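Local coordinates for beta-galactosidase (Bacteroides thetaiotaomicron, PDB 5MUJ), which probably hydrolyses arabinofuranosyl linkages in the plant pectin rhamnogalacturonan II, and binds the chain B side-chain oligosaccharide of that pectin in a central pocket, at residues L203-S208 with Y226-R231; K238-G243 with G268-D273; P260-E265 with W312-G317. All blocks are in the same frame, centred on the assembly; numbering follows the deposited sequence.

Interaction 1. Residues L203-S208 with Y226-R231. With 8PK (4-O-[(1R)-1-hydroxyethyl]-2-O-methyl-alpha-L-fucopyranose), chain B.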
loop_
_atom_site.group_PDB
_atom_site.type_symbol
_atom_site.label_atom_id
_atom_site.label_comp_id
_atom_site.label_asym_id
_atom_site.label_seq_id
_atom_site.Cartn_x
_atom_site.Cartn_y
_atom_site.Cartn_z
ATOM N N LEU A 203 5.197 4.021 17.693
ATOM C CA LEU A 203 4.975 2.605 17.978
ATOM C C LEU A 203 5.622 1.675 16.928
ATOM O O LEU A 203 6.276 0.689 17.255
ATOM C CB LEU A 203 3.477 2.315 18.113
ATOM C CG LEU A 203 2.821 3.088 19.275
ATOM C CD1 LEU A 203 1.298 2.925 19.332
ATOM C CD2 LEU A 203 3.446 2.689 20.617
ATOM N N THR A 204 5.439 2.023 15.665
ATOM C CA THR A 204 5.944 1.214 14.547
ATOM C C THR A 204 5.582 1.964 13.288
ATOM O O THR A 204 4.626 2.728 13.257
ATOM C CB THR A 204 5.370 -0.224 14.544
ATOM O OG1 THR A 204 5.743 -0.888 13.332
ATOM C CG2 THR A 204 3.847 -0.214 14.670
ATOM N N GLN A 205 6.371 1.750 12.256
ATOM C CA GLN A 205 6.054 2.245 10.927
ATOM C C GLN A 205 5.424 1.117 10.139
ATOM O O GLN A 205 5.597 -0.062 10.459
ATOM C CB GLN A 205 7.285 2.901 10.277
ATOM C CG GLN A 205 7.637 4.176 11.127
ATOM C CD GLN A 205 9.078 4.617 11.149
ATOM O OE1 GLN A 205 9.380 5.758 11.598
ATOM N NE2 GLN A 205 9.973 3.736 10.826
ATOM N N TYR A 206 4.600 1.495 9.185
ATOM C CA TYR A 206 3.969 0.496 8.329
ATOM C C TYR A 206 4.258 0.834 6.826
ATOM O O TYR A 206 5.429 1.113 6.484
ATOM C CB TYR A 206 2.503 0.358 8.636
ATOM C CG TYR A 206 2.165 -0.191 9.992
ATOM C CD1 TYR A 206 2.272 -1.548 10.254
ATOM C CD2 TYR A 206 1.708 0.635 11.022
ATOM C CE1 TYR A 206 1.920 -2.099 11.460
ATOM C CE2 TYR A 206 1.387 0.096 12.255
ATOM C CZ TYR A 206 1.498 -1.249 12.483
ATOM O OH TYR A 206 1.122 -1.760 13.704
ATOM N N LYS A 207 3.248 0.803 5.939
ATOM C CA LYS A 207 3.511 1.012 4.477
ATOM C C LYS A 207 4.050 2.417 4.220
ATOM O O LYS A 207 3.720 3.339 5.012
ATOM C CB LYS A 207 2.246 0.752 3.621
ATOM C CG LYS A 207 2.360 1.246 2.195
ATOM C CD LYS A 207 1.365 0.647 1.195
ATOM C CE LYS A 207 1.570 1.229 -0.197
ATOM N NZ LYS A 207 0.669 0.564 -1.192
ATOM N N SER A 208 4.943 2.559 3.239
ATOM C CA SER A 208 5.439 3.814 2.699
ATOM C C SER A 208 5.421 3.777 1.176
ATOM O O SER A 208 5.451 2.698 0.584
ATOM C CB SER A 208 6.899 4.027 3.132
ATOM O OG SER A 208 7.705 2.958 2.619
ATOM N N TYR A 226 3.549 7.822 4.243
ATOM C CA TYR A 226 3.618 6.593 5.045
ATOM C C TYR A 226 2.679 6.606 6.228
ATOM O O TYR A 226 2.300 7.679 6.723
ATOM C CB TYR A 226 5.050 6.270 5.520
ATOM C CG TYR A 226 5.702 7.170 6.567
ATOM C CD1 TYR A 226 6.068 8.480 6.262
ATOM C CD2 TYR A 226 6.037 6.649 7.807
ATOM C CE1 TYR A 226 6.744 9.264 7.200
ATOM C CE2 TYR A 226 6.659 7.445 8.768
ATOM C CZ TYR A 226 7.014 8.744 8.428
ATOM O OH TYR A 226 7.687 9.569 9.324
ATOM N N ASN A 227 2.245 5.426 6.645
ATOM C CA ASN A 227 1.393 5.294 7.825
ATOM C C ASN A 227 2.162 4.601 8.951
ATOM O O ASN A 227 3.150 3.911 8.749
ATOM C CB ASN A 227 -0.012 4.676 7.535
ATOM C CG ASN A 227 0.047 3.305 6.888
ATOM O OD1 ASN A 227 0.381 3.190 5.697
ATOM N ND2 ASN A 227 -0.387 2.277 7.629
ATOM N N ALA A 228 1.786 4.944 10.181
ATOM C CA ALA A 228 2.520 4.515 11.361
ATOM C C ALA A 228 1.557 4.569 12.527
ATOM O O ALA A 228 0.540 5.200 12.415
ATOM C CB ALA A 228 3.698 5.450 11.603
ATOM N N GLY A 229 1.897 3.868 13.617
ATOM C CA GLY A 229 1.093 3.818 14.830
ATOM C C GLY A 229 1.660 4.747 15.908
ATOM O O GLY A 229 2.839 4.850 16.057
ATOM N N GLY A 230 0.767 5.421 16.604
ATOM C CA GLY A 230 1.115 6.260 17.755
ATOM C C GLY A 230 -0.104 6.639 18.535
ATOM O O GLY A 230 -1.235 6.247 18.226
ATOM N N ARG A 231 0.141 7.449 19.572
ATOM C CA ARG A 231 -0.908 7.866 20.463
ATOM C C ARG A 231 -1.074 9.368 20.367
ATOM O O ARG A 231 -0.093 10.125 20.509
ATOM C CB ARG A 231 -0.484 7.491 21.877
ATOM C CG ARG A 231 -1.619 7.348 22.850
ATOM C CD ARG A 231 -1.173 6.597 24.091
ATOM N NE ARG A 231 -1.058 5.143 23.872
ATOM C CZ ARG A 231 -2.034 4.245 24.069
ATOM N NH1 ARG A 231 -3.251 4.606 24.492
ATOM N NH2 ARG A 231 -1.796 2.955 23.830
HETATM O O9 8PK B . 3.408 -3.019 19.576
HETATM C C8 8PK B . 3.227 -2.342 18.338
HETATM C C10 8PK B . 4.509 -2.358 17.535
HETATM O O4 8PK B . 2.147 -2.940 17.606
HETATM C C4 8PK B . 0.926 -3.013 18.347
HETATM C C5 8PK B . 0.131 -4.210 17.867
HETATM C C6 8PK B . 0.933 -5.510 17.995
HETATM O O5 8PK B . -0.271 -4.008 16.493
HETATM C C3 8PK B . 0.111 -1.732 18.206
HETATM O O3 8PK B . 0.821 -0.571 18.652
HETATM C C2 8PK B . -0.253 -1.553 16.750
HETATM O O2 8PK B . -1.050 -0.367 16.640
HETATM C C7 8PK B . -0.392 0.724 15.978
HETATM C C1 8PK B . -0.996 -2.791 16.241
#
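Residues Leu-203 to Ser-208 run antiparallel to Tyr-226 to Arg-231, with the axes of strands 204-208 and 226-231 inclined at 160° and 4.6 Å apart at their closest. Four backbone hydrogen bonds join them: Leu-203 N to Gly-229 O, Gly-229 N to Thr-204 O, Tyr-206 N to Asn-227 O and Asn-227 N to Lys-207 O. Gln-205 pairs with Ala-228 and Ser-208 with Tyr-226, both non-hydrogen-bonded. Three steps from Gln-205 to Ser-208 are matched by two from Ala-228 to Tyr-226, a one-residue slip that marks a beta bulge. Tyr-206 lies within that slip. With CG anti to its carbonyl carbon (chi1 -66°), the ring runs back against the course of its own strand, past Ala-228 to Gly-229, and presents its edge, CE2 standing 4.0 Å from Gly-229 N. Its OH reaches to 3.3 Å from C2 of the bound 8PK. Gly-229 CA lies 3.6 Å from the methyl C7 of that sugar, and a CB there would collide with C7. Leu-203 CD1 lies between Gly-230 and the sugar, 3.7 Å from Gly-230 CA and 3.6 Å from 8PK O3, while Thr-204 CG2 touches the C10 methyl. On the face that carries Gln-205 and Tyr-226, Gln-205 CG meets the ring edge of Tyr-226 at CE2, 4.1 Å away, the amide and ring planes being 81° apart. Asn-227 OD1 accepts from Asp-273 N, which ties the hairpin to the next blade. Strand 204-212 lines the glycan pocket as the first strand of a propeller blade, and strand 222-231 separates it from strand 238-247.

Interaction 2. Residues K238-G243 with G268-D273; sequences KGERVG and GTITGD. With 8PK (4-O-[(1R)-1-hydroxyethyl]-2-O-methyl-alpha-L-fucopyranose), chain B; GAL (beta-D-galactopyranose), chain C.
Lys-238 to Gly-243 and Gly-268 to Asp-273 meet at the junction between two consecutive blades of a beta-propeller, beside the glycan pocket. The short strands 238-243 and 270-273 are inclined at 36° and share a single bridge, Glu-240 with Ile-270. Three backbone hydrogen bonds make the seam: Gly-268 N to Lys-238 O, Glu-240 N to Thr-269 O and Thr-271 N to Glu-240 O, the last donor standing 43° out of the carbonyl plane. Beyond the bridge the strands splay: the CA-CA separation widens from 4.5 Å at Glu-240 and Ile-270 to 5.2 Å at Arg-241 and Thr-271 and 6.1 Å at Val-242 and Gly-272. Gly-239 packs so closely here that a CB would clash with Thr-269 O. Glu-240 and Ile-270 lie side by side and point the same way: Glu-240 OE1 is 3.6 Å from Ile-270 CG2, and Glu-240 OE2 comes equally near Ile-270 CD1. Such a seam fits a five-bladed propeller, in which strand 238-247 is the third strand of one four-stranded blade and strand 270-279 opens the next, facing the central sugar. Were Glu-240 cut back to an alanine, the flank of Ile-270 would probably lose its cover and Asn-227 ND2 its weak bond to OE1. Lys-238 leaves its strand extended and then bends at chi3 and chi4, both 68°, which brings NZ round to the pocket. There NZ donates to 8PK O2 at 2.9 Å and to a water at 2.6 Å, and this water in turn donates to Gly-268 O, so one ammonium group holds sugar and seam together. On the other strand, Ile-270 CD1 lies 3.7 Å from O3 of the galactose.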
loop_
_atom_site.group_PDB
_atom_site.type_symbol
_atom_site.label_atom_id
_atom_site.label_comp_id
_atom_site.label_asym_id
_atom_site.label_seq_id
_atom_site.Cartn_x
_atom_site.Cartn_y
_atom_site.Cartn_z
ATOM N N LYS A 238 -4.804 5.569 20.702
ATOM C CA LYS A 238 -3.943 4.840 19.785
ATOM C C LYS A 238 -4.638 4.676 18.431
ATOM O O LYS A 238 -5.858 4.453 18.355
ATOM C CB LYS A 238 -3.575 3.472 20.377
ATOM C CG LYS A 238 -2.439 2.766 19.640
ATOM C CD LYS A 238 -2.436 1.236 19.762
ATOM C CE LYS A 238 -3.606 0.538 19.063
ATOM N NZ LYS A 238 -3.558 0.636 17.569
ATOM N N GLY A 239 -3.842 4.810 17.369
ATOM C CA GLY A 239 -4.296 4.473 15.993
ATOM C C GLY A 239 -3.158 4.498 14.987
ATOM O O GLY A 239 -2.002 4.635 15.351
ATOM N N GLU A 240 -3.519 4.352 13.696
ATOM C CA GLU A 240 -2.587 4.515 12.551
ATOM C C GLU A 240 -3.021 5.665 11.681
ATOM O O GLU A 240 -4.204 5.810 11.363
ATOM C CB GLU A 240 -2.536 3.283 11.613
ATOM C CG GLU A 240 -2.057 2.056 12.329
ATOM C CD GLU A 240 -1.767 0.885 11.413
ATOM O OE1 GLU A 240 -1.547 1.071 10.197
ATOM O OE2 GLU A 240 -1.791 -0.239 11.923
ATOM N N ARG A 241 -2.065 6.478 11.335
ATOM C CA ARG A 241 -2.283 7.737 10.705
ATOM C C ARG A 241 -1.261 7.900 9.573
ATOM O O ARG A 241 -0.217 7.219 9.551
ATOM C CB ARG A 241 -2.106 8.864 11.737
ATOM C CG ARG A 241 -3.123 8.829 12.856
ATOM C CD ARG A 241 -2.724 9.803 13.983
ATOM N NE ARG A 241 -3.641 9.665 15.101
ATOM C CZ ARG A 241 -3.495 8.814 16.126
ATOM N NH1 ARG A 241 -2.490 7.942 16.164
ATOM N NH2 ARG A 241 -4.376 8.814 17.121
ATOM N N VAL A 242 -1.497 8.890 8.723
ATOM C CA VAL A 242 -0.694 9.110 7.521
ATOM C C VAL A 242 0.098 10.411 7.632
ATOM O O VAL A 242 -0.473 11.478 7.945
ATOM C CB VAL A 242 -1.580 9.131 6.268
ATOM C CG1 VAL A 242 -0.788 9.591 5.073
ATOM C CG2 VAL A 242 -2.173 7.755 6.014
ATOM N N GLY A 243 1.388 10.323 7.326
ATOM C CA GLY A 243 2.254 11.489 7.299
ATOM C C GLY A 243 3.233 11.466 6.171
ATOM O O GLY A 243 3.293 10.517 5.420
ATOM N N GLY A 268 -8.304 3.032 18.243
ATOM C CA GLY A 268 -7.787 1.915 17.485
ATOM C C GLY A 268 -8.046 2.029 15.989
ATOM O O GLY A 268 -7.708 1.100 15.263
ATOM N N THR A 269 -8.593 3.144 15.500
ATOM C CA THR A 269 -8.924 3.264 14.053
ATOM C C THR A 269 -7.655 3.375 13.230
ATOM O O THR A 269 -6.700 4.077 13.636
ATOM C CB THR A 269 -9.781 4.508 13.753
ATOM O OG1 THR A 269 -10.975 4.439 14.535
ATOM C CG2 THR A 269 -10.144 4.624 12.261
ATOM N N ILE A 270 -7.662 2.714 12.067
ATOM C CA ILE A 270 -6.529 2.706 11.178
ATOM C C ILE A 270 -6.894 3.513 9.971
ATOM O O ILE A 270 -7.958 3.314 9.401
ATOM C CB ILE A 270 -6.142 1.276 10.769
ATOM C CG1 ILE A 270 -5.566 0.531 11.972
ATOM C CG2 ILE A 270 -5.088 1.276 9.686
ATOM C CD1 ILE A 270 -5.360 -0.961 11.741
ATOM N N THR A 271 -5.989 4.380 9.564
ATOM C CA THR A 271 -6.033 5.076 8.298
ATOM C C THR A 271 -4.676 4.786 7.676
ATOM O O THR A 271 -3.622 5.082 8.292
ATOM C CB THR A 271 -6.216 6.603 8.451
ATOM O OG1 THR A 271 -7.397 6.885 9.227
ATOM C CG2 THR A 271 -6.289 7.305 7.074
ATOM N N GLY A 272 -4.690 4.206 6.465
ATOM C CA GLY A 272 -3.441 3.923 5.857
ATOM C C GLY A 272 -3.380 3.521 4.403
ATOM O O GLY A 272 -4.305 3.727 3.620
ATOM N N ASP A 273 -2.220 2.979 4.086
ATOM C CA ASP A 273 -1.827 2.640 2.731
ATOM C C ASP A 273 -2.249 3.688 1.709
ATOM O O ASP A 273 -2.941 3.407 0.738
ATOM C CB ASP A 273 -2.277 1.213 2.375
ATOM C CG ASP A 273 -1.553 0.140 3.215
ATOM O OD1 ASP A 273 -1.052 0.460 4.331
ATOM O OD2 ASP A 273 -1.437 -1.017 2.747
HETATM O O9 8PK B . 3.408 -3.019 19.576
HETATM C C8 8PK B . 3.227 -2.342 18.338
HETATM C C10 8PK B . 4.509 -2.358 17.535
HETATM O O4 8PK B . 2.147 -2.940 17.606
HETATM C C4 8PK B . 0.926 -3.013 18.347
HETATM C C5 8PK B . 0.131 -4.210 17.867
HETATM C C6 8PK B . 0.933 -5.510 17.995
HETATM O O5 8PK B . -0.271 -4.008 16.493
HETATM C C3 8PK B . 0.111 -1.732 18.206
HETATM O O3 8PK B . 0.821 -0.571 18.652
HETATM C C2 8PK B . -0.253 -1.553 16.750
HETATM O O2 8PK B . -1.050 -0.367 16.640
HETATM C C7 8PK B . -0.392 0.724 15.978
HETATM C C1 8PK B . -0.996 -2.791 16.241
HETATM C C1 GAL C . -4.091 -4.187 17.829
HETATM C C2 GAL C . -3.342 -3.774 16.572
HETATM C C3 GAL C . -4.293 -3.126 15.591
HETATM C C4 GAL C . -5.496 -4.038 15.347
HETATM C C5 GAL C . -6.141 -4.490 16.664
HETATM C C6 GAL C . -7.273 -5.488 16.448
HETATM O O2 GAL C . -2.277 -2.875 16.863
HETATM O O3 GAL C . -3.574 -2.837 14.382
HETATM O O4 GAL C . -5.009 -5.248 14.754
HETATM O O5 GAL C . -5.175 -5.073 17.564
HETATM O O6 GAL C . -7.922 -5.685 17.717
HETATM O O HOH W 1 -4.899 0.858 15.391
HETATM O O HOH W 2 -6.489 7.166 11.742
#

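Interaction 3. Residues P260-E265 with W312-G317; sequences PVFAHE and WTDWHG
The Phe-262 ring packs against Trp-312, with CD1 3.8 Å from Trp-312 CB. CG of Phe-262 lies anti to the backbone N, which carries the ring out from the loop. Phe-262 and the five-membered ring of Trp-312 meet obliquely, planes at 55° and centroids 5.8 Å apart. At the ring's edge, CZ of Phe-262 points to Asp-314 OD1, near the ring plane and 3.8 Å away; the carboxylate stands almost perpendicular to the ring, at 86°. The polar tie is His-264 NE2 donating to Asp-314 OD2 at 2.7 Å; the acceptor lies near the imidazole plane, but NE2 approaches from 38° above the carboxylate plane. Each partner has a second tie, His-264 through ND1 to Thr-271 OG1 and Asp-314 through OD1 to Tyr-287 OH, which would fix its tilt. This contact joins two propeller blades near the rim. Val-261 and Phe-262 both face Val-242 in a classic beta bulge at the margin of one blade, whereas 313-314 is the outermost strand of the next. Beside the indole, Val-261 CG2 lies 4.0 Å from Trp-312 NE1, which donates to Leu-309 O. A water accepts from Trp-312 N at 2.7 Å and donates to Val-261 O.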
loop_
_atom_site.group_PDB
_atom_site.type_symbol
_atom_site.label_atom_id
_atom_site.label_comp_id
_atom_site.label_asym_id
_atom_site.label_seq_id
_atom_site.Cartn_x
_atom_site.Cartn_y
_atom_site.Cartn_z
ATOM N N PRO A 260 0.730 14.477 11.736
ATOM C CA PRO A 260 0.234 13.716 10.547
ATOM C C PRO A 260 -0.666 14.581 9.662
ATOM O O PRO A 260 -1.298 15.507 10.149
ATOM C CB PRO A 260 -0.542 12.540 11.178
ATOM C CG PRO A 260 -0.879 12.975 12.579
ATOM C CD PRO A 260 0.120 14.027 13.009
ATOM N N VAL A 261 -0.728 14.297 8.360
ATOM C CA VAL A 261 -1.537 15.098 7.444
ATOM C C VAL A 261 -2.937 14.496 7.163
ATOM O O VAL A 261 -3.765 15.148 6.538
ATOM C CB VAL A 261 -0.832 15.305 6.090
ATOM C CG1 VAL A 261 0.489 16.019 6.292
ATOM C CG2 VAL A 261 -0.666 13.988 5.310
ATOM N N PHE A 262 -3.172 13.263 7.601
ATOM C CA PHE A 262 -4.465 12.641 7.380
ATOM C C PHE A 262 -4.703 11.549 8.387
ATOM O O PHE A 262 -3.904 10.647 8.506
ATOM C CB PHE A 262 -4.526 12.048 5.977
ATOM C CG PHE A 262 -5.902 11.644 5.553
ATOM C CD1 PHE A 262 -6.975 12.535 5.574
ATOM C CD2 PHE A 262 -6.107 10.375 5.069
ATOM C CE1 PHE A 262 -8.241 12.147 5.162
ATOM C CE2 PHE A 262 -7.358 9.974 4.668
ATOM C CZ PHE A 262 -8.435 10.850 4.710
ATOM N N ALA A 263 -5.807 11.666 9.124
ATOM C CA ALA A 263 -6.123 10.756 10.185
ATOM C C ALA A 263 -7.619 10.774 10.423
ATOM O O ALA A 263 -8.289 11.745 10.084
ATOM C CB ALA A 263 -5.416 11.173 11.462
ATOM N N HIS A 264 -8.107 9.708 11.052
ATOM C CA HIS A 264 -9.469 9.640 11.578
ATOM C C HIS A 264 -9.426 9.254 13.049
ATOM O O HIS A 264 -9.023 8.157 13.399
ATOM C CB HIS A 264 -10.256 8.631 10.755
ATOM C CG HIS A 264 -10.365 9.020 9.325
ATOM N ND1 HIS A 264 -9.515 8.528 8.353
ATOM C CD2 HIS A 264 -11.226 9.853 8.691
ATOM C CE1 HIS A 264 -9.850 9.051 7.186
ATOM N NE2 HIS A 264 -10.887 9.850 7.363
ATOM N N GLU A 265 -9.822 10.169 13.928
ATOM C CA GLU A 265 -9.612 9.946 15.338
ATOM C C GLU A 265 -10.730 9.195 16.039
ATOM O O GLU A 265 -11.745 9.786 16.448
ATOM C CB GLU A 265 -9.390 11.277 16.051
ATOM C CG GLU A 265 -8.173 12.033 15.607
ATOM C CD GLU A 265 -6.880 11.314 15.959
ATOM O OE1 GLU A 265 -6.846 10.484 16.897
ATOM O OE2 GLU A 265 -5.884 11.544 15.250
ATOM N N TRP A 312 -6.309 17.545 3.231
ATOM C CA TRP A 312 -7.015 16.493 2.492
ATOM C C TRP A 312 -8.492 16.596 2.766
ATOM O O TRP A 312 -8.886 16.686 3.905
ATOM C CB TRP A 312 -6.453 15.141 2.920
ATOM C CG TRP A 312 -5.076 14.954 2.350
ATOM C CD1 TRP A 312 -3.887 15.209 2.967
ATOM C CD2 TRP A 312 -4.740 14.508 1.003
ATOM N NE1 TRP A 312 -2.836 14.992 2.091
ATOM C CE2 TRP A 312 -3.328 14.510 0.903
ATOM C CE3 TRP A 312 -5.494 14.091 -0.108
ATOM C CZ2 TRP A 312 -2.652 14.152 -0.273
ATOM C CZ3 TRP A 312 -4.824 13.708 -1.294
ATOM C CH2 TRP A 312 -3.416 13.743 -1.369
ATOM N N THR A 313 -9.305 16.578 1.704
ATOM C CA THR A 313 -10.762 16.586 1.839
ATOM C C THR A 313 -11.202 15.138 1.645
ATOM O O THR A 313 -10.865 14.527 0.623
ATOM C CB THR A 313 -11.416 17.465 0.762
ATOM O OG1 THR A 313 -10.962 18.827 0.884
ATOM C CG2 THR A 313 -12.945 17.421 0.871
ATOM N N ASP A 314 -11.950 14.609 2.596
ATOM C CA ASP A 314 -12.384 13.212 2.606
ATOM C C ASP A 314 -13.646 13.068 1.752
ATOM O O ASP A 314 -14.511 13.909 1.797
ATOM C CB ASP A 314 -12.659 12.804 4.064
ATOM C CG ASP A 314 -12.378 11.354 4.383
ATOM O OD1 ASP A 314 -11.984 10.557 3.510
ATOM O OD2 ASP A 314 -12.557 11.013 5.590
ATOM N N TRP A 315 -13.752 12.004 0.944
ATOM C CA TRP A 315 -15.006 11.693 0.291
ATOM C C TRP A 315 -16.193 11.561 1.234
ATOM O O TRP A 315 -16.132 10.839 2.194
ATOM C CB TRP A 315 -14.818 10.379 -0.477
ATOM C CG TRP A 315 -16.042 9.802 -1.214
ATOM C CD1 TRP A 315 -16.431 8.502 -1.188
ATOM C CD2 TRP A 315 -16.996 10.485 -2.050
ATOM N NE1 TRP A 315 -17.539 8.318 -1.984
ATOM C CE2 TRP A 315 -17.918 9.509 -2.507
ATOM C CE3 TRP A 315 -17.168 11.811 -2.457
ATOM C CZ2 TRP A 315 -19.013 9.816 -3.349
ATOM C CZ3 TRP A 315 -18.237 12.122 -3.277
ATOM C CH2 TRP A 315 -19.144 11.111 -3.742
ATOM N N HIS A 316 -17.330 12.147 0.858
ATOM C CA HIS A 316 -18.507 12.167 1.746
ATOM C C HIS A 316 -19.597 11.150 1.392
ATOM O O HIS A 316 -20.664 11.137 2.002
ATOM C CB HIS A 316 -19.094 13.570 1.795
ATOM C CG HIS A 316 -19.413 14.122 0.443
ATOM N ND1 HIS A 316 -20.691 14.139 -0.072
ATOM C CD2 HIS A 316 -18.619 14.653 -0.512
ATOM C CE1 HIS A 316 -20.665 14.658 -1.282
ATOM N NE2 HIS A 316 -19.425 15.003 -1.559
ATOM N N GLY A 317 -19.285 10.260 0.452
ATOM C CA GLY A 317 -20.274 9.326 -0.148
ATOM C C GLY A 317 -19.875 7.900 0.130
ATOM O O GLY A 317 -19.002 7.649 0.950
HETATM O O HOH W 3 -5.691 17.023 5.838
#

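Interactions 1 and 2 both touch the glycan at 8PK; interaction 3 lies farther out. The first two, with centres 7 Å apart, are joined through strands 222-231 and 238-247, neighbours in one sheet; 270-279 belongs to the next. Tyr-226 O and Gly-243 N, 2.9 Å apart, are probably hydrogen-bonded between them, and Tyr-206 CE2 packs 3.2 Å from Glu-240 OE2 at the pocket wall. Interaction 3 lies about 11 Å from interaction 2, centre to centre, and meets it at Val-242 O and Val-261 N, 2.9 Å apart. It shares the blade-to-blade seam but not the sugar: the His-264 side chain is about 14 Å from 8PK. Interactions 1 and 3 do not touch, their nearest atoms being about 7 Å apart.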